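Local structure of FdhC (5KTC) at residues F85-W94 against G119-F130. The protein probably transfers a 3-hydroxybutanoyl group from coenzyme A to the amino group of a dTDP-linked amino sugar, as a GNAT-superfamily sugar N-acyltransferase. Sequence-based numbering, arbitrary orientation.
Sequences FHENPKSFCW and GFSTLGFEQSHF. With FUH ([[(2~{R},3~{S},5~{R})-5-[5-methyl-2,4-bis(oxidanylidene)pyrimidin-1-yl]-3-oxidanyl-oxolan-2-yl]methoxy-oxidanyl-phosphoryl] [(2~{R},3~{R},4~{S},5~{R},6~{R})-6-methyl-3,5-bis(oxidanyl)-4-[[(3~{R})-3-oxidanylbutanoyl]amino]oxan-2-yl] hydrogen phosphate), chain C.
Phe92 and Phe125 meet within the beta-alpha-beta unit of the GNAT fold in which strand 91-99 and strand 127-133 run parallel, joined through helix 107-122. Parallel pairing is evident from Phe92, whose N donates to Gln127 O and whose O accepts from His129 N at 2.8 Å. At the start of the register, Lys90 O is gripped twice, by the N atoms of Glu126 and Gln127.

The Phe92 side chain can be followed outward. Its CB stands over the centre of the Phe125 ring, a CH-pi contact 3.7 Å from the centroid and 3° off the normal. With CG lodged between backbone N and carbonyl carbon, chi1 69° places the ring between Gly119 CA of helix 107-122 on one face and Ser128 of the neighbouring strand on the other. CD1 meets Phe125 CB, the CE1 edge is turned toward the face of Phe120 (edge-to-face, planes at 73°), and CE2 and CZ lie against Ser128 OG. Gly119 CA makes a CH-pi contact with the opposite face, displaced toward the rim.

Phe125 is similarly enclosed. Opposite Phe92 CB, Lys90 NZ sits above its face in a cation-pi contact, 3.9 Å from the centroid, an attraction between the ammonium charge and the ring's pi electrons. The edge of Phe125 faces the ring of Phe85, Phe125 CZ lying 3.5 Å from Phe85 CG, completing a four-ring aromatic cluster.

On the other sheet face, Ser91 CB rests over the imidazole of His129, while His129 NE2 donates in its ring plane to Gln127 OE1 at 2.7 Å, fixing the ring's rotation. Farther along, Trp94 NE1 is hydrogen-bonded to Tyr116 OH, and the acyl methyl C4 of the bound product lies over the indole, 3.5 Å from Trp94 CE2 and 3.8 Å from Phe130 CD2.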
loop_
_atom_site.group_PDB
_atom_site.type_symbol
_atom_site.label_atom_id
_atom_site.label_comp_id
_atom_site.label_asym_id
_atom_site.label_seq_id
_atom_site.Cartn_x
_atom_site.Cartn_y
_atom_site.Cartn_z
ATOM N N PHE A 85 3.058 -12.987 5.706
ATOM C CA PHE A 85 1.861 -13.786 5.446
ATOM C C PHE A 85 1.674 -14.927 6.459
ATOM O O PHE A 85 2.639 -15.610 6.765
ATOM C CB PHE A 85 2.005 -14.405 4.060
ATOM C CG PHE A 85 2.168 -13.390 2.914
ATOM C CD1 PHE A 85 1.873 -12.049 3.061
ATOM C CD2 PHE A 85 2.565 -13.819 1.696
ATOM C CE1 PHE A 85 1.985 -11.162 1.983
ATOM C CE2 PHE A 85 2.688 -12.969 0.602
ATOM C CZ PHE A 85 2.417 -11.623 0.752
ATOM N N HIS A 86 0.463 -15.150 6.942
ATOM C CA HIS A 86 0.152 -16.213 7.934
ATOM C C HIS A 86 -1.178 -16.944 7.626
ATOM O O HIS A 86 -1.838 -16.597 6.634
ATOM C CB HIS A 86 0.132 -15.630 9.362
ATOM C CG HIS A 86 1.466 -15.161 9.805
ATOM N ND1 HIS A 86 2.316 -15.947 10.540
ATOM C CD2 HIS A 86 2.150 -14.027 9.529
ATOM C CE1 HIS A 86 3.445 -15.291 10.761
ATOM N NE2 HIS A 86 3.376 -14.135 10.136
ATOM N N GLU A 87 -1.573 -17.924 8.481
ATOM C CA GLU A 87 -2.747 -18.808 8.246
ATOM C C GLU A 87 -3.758 -18.955 9.401
ATOM O O GLU A 87 -3.503 -18.572 10.576
ATOM C CB GLU A 87 -2.254 -20.184 7.869
ATOM C CG GLU A 87 -1.038 -20.158 6.965
ATOM C CD GLU A 87 -1.141 -21.144 5.851
ATOM O OE1 GLU A 87 -0.532 -22.231 5.965
ATOM O OE2 GLU A 87 -1.849 -20.823 4.864
ATOM N N ASN A 88 -4.945 -19.449 9.052
ATOM C CA ASN A 88 -5.979 -19.720 10.050
ATOM C C ASN A 88 -6.391 -18.506 10.945
ATOM O O ASN A 88 -6.308 -18.605 12.163
ATOM C CB ASN A 88 -5.515 -20.890 10.926
ATOM C CG ASN A 88 -5.185 -22.094 10.102
ATOM O OD1 ASN A 88 -6.074 -22.827 9.702
ATOM N ND2 ASN A 88 -3.921 -22.248 9.757
ATOM N N PRO A 89 -6.863 -17.389 10.387
ATOM C CA PRO A 89 -7.209 -17.262 8.969
ATOM C C PRO A 89 -5.996 -16.780 8.091
ATOM O O PRO A 89 -4.915 -16.442 8.587
ATOM C CB PRO A 89 -8.384 -16.271 9.006
ATOM C CG PRO A 89 -8.139 -15.410 10.254
ATOM C CD PRO A 89 -7.194 -16.165 11.156
ATOM N N LYS A 90 -6.188 -16.816 6.782
ATOM C CA LYS A 90 -5.124 -16.490 5.887
ATOM C C LYS A 90 -4.940 -14.945 5.966
ATOM O O LYS A 90 -5.888 -14.215 5.700
ATOM C CB LYS A 90 -5.495 -16.968 4.508
ATOM C CG LYS A 90 -4.294 -17.303 3.667
ATOM C CD LYS A 90 -4.718 -18.243 2.542
ATOM C CE LYS A 90 -3.617 -18.377 1.526
ATOM N NZ LYS A 90 -3.333 -17.069 0.857
ATOM N N SER A 91 -3.774 -14.477 6.402
ATOM C CA SER A 91 -3.589 -13.036 6.658
ATOM C C SER A 91 -2.355 -12.481 6.005
ATOM O O SER A 91 -1.320 -13.193 5.827
ATOM C CB SER A 91 -3.602 -12.724 8.157
ATOM O OG SER A 91 -2.440 -13.228 8.742
ATOM N N PHE A 92 -2.447 -11.223 5.566
ATOM C CA PHE A 92 -1.268 -10.529 5.050
ATOM C C PHE A 92 -1.131 -9.226 5.798
ATOM O O PHE A 92 -2.103 -8.695 6.220
ATOM C CB PHE A 92 -1.315 -10.267 3.520
ATOM C CG PHE A 92 -2.331 -9.251 3.083
ATOM C CD1 PHE A 92 -3.674 -9.591 2.916
ATOM C CD2 PHE A 92 -1.954 -7.947 2.808
ATOM C CE1 PHE A 92 -4.611 -8.651 2.523
ATOM C CE2 PHE A 92 -2.903 -7.011 2.418
ATOM C CZ PHE A 92 -4.221 -7.372 2.246
ATOM N N CYS A 93 0.102 -8.773 5.987
ATOM C CA CYS A 93 0.355 -7.402 6.417
ATOM C C CYS A 93 0.574 -6.465 5.198
ATOM O O CYS A 93 1.020 -6.898 4.131
ATOM C CB CYS A 93 1.584 -7.315 7.337
ATOM S SG CYS A 93 1.387 -8.359 8.846
ATOM N N TRP A 94 0.317 -5.182 5.396
ATOM C CA TRP A 94 0.735 -4.199 4.423
ATOM C C TRP A 94 1.220 -2.933 5.117
ATOM O O TRP A 94 0.972 -2.688 6.315
ATOM C CB TRP A 94 -0.339 -3.888 3.380
ATOM C CG TRP A 94 -1.492 -3.017 3.743
ATOM C CD1 TRP A 94 -2.610 -3.365 4.431
ATOM C CD2 TRP A 94 -1.677 -1.646 3.336
ATOM N NE1 TRP A 94 -3.475 -2.280 4.494
ATOM C CE2 TRP A 94 -2.942 -1.239 3.783
ATOM C CE3 TRP A 94 -0.896 -0.742 2.604
ATOM C CZ2 TRP A 94 -3.450 0.058 3.539
ATOM C CZ3 TRP A 94 -1.416 0.547 2.337
ATOM C CH2 TRP A 94 -2.667 0.931 2.815
ATOM N N GLY A 119 -4.356 -8.258 -2.310
ATOM C CA GLY A 119 -4.325 -9.194 -1.214
ATOM C C GLY A 119 -5.517 -10.094 -1.176
ATOM O O GLY A 119 -5.368 -11.267 -1.052
ATOM N N PHE A 120 -6.713 -9.540 -1.311
ATOM C CA PHE A 120 -7.930 -10.328 -1.132
ATOM C C PHE A 120 -8.339 -11.045 -2.404
ATOM O O PHE A 120 -8.733 -12.219 -2.343
ATOM C CB PHE A 120 -9.084 -9.458 -0.633
ATOM C CG PHE A 120 -8.884 -8.905 0.717
ATOM C CD1 PHE A 120 -8.632 -9.725 1.799
ATOM C CD2 PHE A 120 -8.996 -7.554 0.937
ATOM C CE1 PHE A 120 -8.498 -9.185 3.054
ATOM C CE2 PHE A 120 -8.851 -7.019 2.203
ATOM C CZ PHE A 120 -8.607 -7.802 3.255
ATOM N N SER A 121 -8.267 -10.381 -3.563
ATOM C CA SER A 121 -8.672 -11.094 -4.761
ATOM C C SER A 121 -7.459 -11.722 -5.550
ATOM O O SER A 121 -7.481 -12.918 -5.787
ATOM C CB SER A 121 -9.653 -10.270 -5.548
ATOM O OG SER A 121 -8.931 -9.524 -6.455
ATOM N N THR A 122 -6.407 -10.984 -5.881
ATOM C CA THR A 122 -5.271 -11.588 -6.625
ATOM C C THR A 122 -4.593 -12.685 -5.779
ATOM O O THR A 122 -4.226 -13.724 -6.295
ATOM C CB THR A 122 -4.238 -10.569 -7.141
ATOM O OG1 THR A 122 -4.861 -9.528 -7.901
ATOM C CG2 THR A 122 -3.166 -11.215 -8.025
ATOM N N LEU A 123 -4.481 -12.526 -4.460
ATOM C CA LEU A 123 -3.787 -13.511 -3.666
ATOM C C LEU A 123 -4.632 -14.353 -2.760
ATOM O O LEU A 123 -4.088 -15.178 -2.059
ATOM C CB LEU A 123 -2.684 -12.776 -2.851
ATOM C CG LEU A 123 -1.603 -12.108 -3.659
ATOM C CD1 LEU A 123 -0.735 -11.259 -2.754
ATOM C CD2 LEU A 123 -0.763 -13.083 -4.420
ATOM N N GLY A 124 -5.941 -14.163 -2.693
ATOM C CA GLY A 124 -6.759 -15.048 -1.878
ATOM C C GLY A 124 -6.628 -15.020 -0.369
ATOM O O GLY A 124 -6.929 -15.993 0.281
ATOM N N PHE A 125 -6.192 -13.900 0.233
ATOM C CA PHE A 125 -6.167 -13.830 1.719
ATOM C C PHE A 125 -7.548 -13.583 2.259
ATOM O O PHE A 125 -8.432 -13.144 1.515
ATOM C CB PHE A 125 -5.214 -12.719 2.201
ATOM C CG PHE A 125 -3.776 -13.059 2.002
ATOM C CD1 PHE A 125 -3.101 -13.780 2.948
ATOM C CD2 PHE A 125 -3.112 -12.666 0.907
ATOM C CE1 PHE A 125 -1.778 -14.130 2.774
ATOM C CE2 PHE A 125 -1.775 -12.958 0.722
ATOM C CZ PHE A 125 -1.104 -13.684 1.668
ATOM N N GLU A 126 -7.710 -13.784 3.555
ATOM C CA GLU A 126 -8.945 -13.476 4.254
ATOM C C GLU A 126 -8.938 -12.243 5.129
ATOM O O GLU A 126 -9.985 -11.651 5.348
ATOM C CB GLU A 126 -9.381 -14.681 5.102
ATOM C CG GLU A 126 -9.957 -15.847 4.285
ATOM C CD GLU A 126 -11.179 -15.483 3.430
ATOM O OE1 GLU A 126 -11.116 -15.680 2.176
ATOM O OE2 GLU A 126 -12.200 -14.992 4.001
ATOM N N GLN A 127 -7.771 -11.890 5.665
ATOM C CA GLN A 127 -7.627 -10.754 6.592
ATOM C C GLN A 127 -6.361 -9.967 6.293
ATOM O O GLN A 127 -5.381 -10.557 5.875
ATOM C CB GLN A 127 -7.352 -11.265 8.019
ATOM C CG GLN A 127 -8.443 -11.902 8.803
ATOM C CD GLN A 127 -8.252 -11.583 10.318
ATOM O OE1 GLN A 127 -7.102 -11.590 10.911
ATOM N NE2 GLN A 127 -9.377 -11.250 10.947
ATOM N N SER A 128 -6.365 -8.668 6.642
ATOM C CA SER A 128 -5.173 -7.860 6.473
ATOM C C SER A 128 -4.846 -7.336 7.853
ATOM O O SER A 128 -5.744 -7.016 8.575
ATOM C CB SER A 128 -5.404 -6.715 5.520
ATOM O OG SER A 128 -4.154 -6.130 5.281
ATOM N N HIS A 129 -3.566 -7.331 8.209
ATOM C CA HIS A 129 -3.110 -6.728 9.474
ATOM C C HIS A 129 -2.157 -5.597 9.148
ATOM O O HIS A 129 -1.375 -5.697 8.240
ATOM C CB HIS A 129 -2.356 -7.759 10.318
ATOM C CG HIS A 129 -3.165 -8.960 10.701
ATOM N ND1 HIS A 129 -2.594 -10.019 11.371
ATOM C CD2 HIS A 129 -4.472 -9.311 10.487
ATOM C CE1 HIS A 129 -3.522 -10.941 11.594
ATOM N NE2 HIS A 129 -4.660 -10.545 11.068
ATOM N N PHE A 130 -2.202 -4.506 9.932
ATOM C CA PHE A 130 -1.159 -3.475 9.843
ATOM C C PHE A 130 -1.158 -2.618 11.115
ATOM O O PHE A 130 -2.058 -2.702 11.947
ATOM C CB PHE A 130 -1.360 -2.567 8.602
ATOM C CG PHE A 130 -2.710 -1.944 8.541
ATOM C CD1 PHE A 130 -3.757 -2.613 7.939
ATOM C CD2 PHE A 130 -2.969 -0.685 9.145
ATOM C CE1 PHE A 130 -5.031 -2.031 7.887
ATOM C CE2 PHE A 130 -4.237 -0.108 9.101
ATOM C CZ PHE A 130 -5.260 -0.784 8.465
HETATM O O1 FUH C . 2.917 1.626 6.419
HETATM C C1 FUH C . 2.415 1.106 7.409
HETATM C C2 FUH C . 0.980 0.702 7.477
HETATM C C3 FUH C . 0.117 1.475 6.514
HETATM O O2 FUH C . -0.415 2.677 7.127
HETATM C C4 FUH C . -1.078 0.658 6.095
HETATM N N1 FUH C . 3.163 0.813 8.547
HETATM C C5 FUH C . 4.629 0.845 8.493
HETATM C C6 FUH C . 5.219 1.576 9.712
HETATM O O3 FUH C . 4.747 0.950 10.828
HETATM C C7 FUH C . 6.723 1.470 9.816
HETATM C C8 FUH C . 7.310 1.938 11.169
HETATM O O4 FUH C . 7.144 0.105 9.643
HETATM C C9 FUH C . 5.161 -0.576 8.446
HETATM O O5 FUH C . 4.812 -1.241 7.222
HETATM C C10 FUH C . 6.636 -0.560 8.474
HETATM O O6 FUH C . 7.073 0.114 7.304
HETATM P P1 FUH C . 8.568 0.078 6.829
HETATM O O7 FUH C . 9.417 1.063 7.543
HETATM O O8 FUH C . 8.478 0.403 5.338
HETATM O O9 FUH C . 9.126 -1.411 6.793
HETATM P P2 FUH C . 9.761 -2.344 7.928
HETATM O O10 FUH C . 9.030 -3.641 7.879
HETATM O O11 FUH C . 9.617 -1.593 9.245
HETATM O O12 FUH C . 11.225 -2.441 7.371
HETATM C C11 FUH C . 12.054 -3.550 7.733
HETATM C C12 FUH C . 13.490 -3.095 7.686
HETATM C C13 FUH C . 13.737 -1.737 8.378
HETATM O O13 FUH C . 15.028 -1.683 9.010
HETATM C C14 FUH C . 13.789 -0.724 7.242
HETATM C C15 FUH C . 14.354 -1.567 6.125
HETATM O O14 FUH C . 13.903 -2.930 6.325
HETATM N N2 FUH C . 13.877 -1.261 4.759
HETATM C C16 FUH C . 12.574 -1.452 4.410
HETATM C C17 FUH C . 12.159 -1.220 3.097
HETATM C C18 FUH C . 10.727 -1.434 2.657
HETATM C C19 FUH C . 13.144 -0.750 2.175
HETATM O O15 FUH C . 12.813 -0.571 0.932
HETATM N N3 FUH C . 14.420 -0.571 2.545
HETATM C C20 FUH C . 14.771 -0.866 3.802
HETATM O O16 FUH C . 16.025 -0.663 4.168
#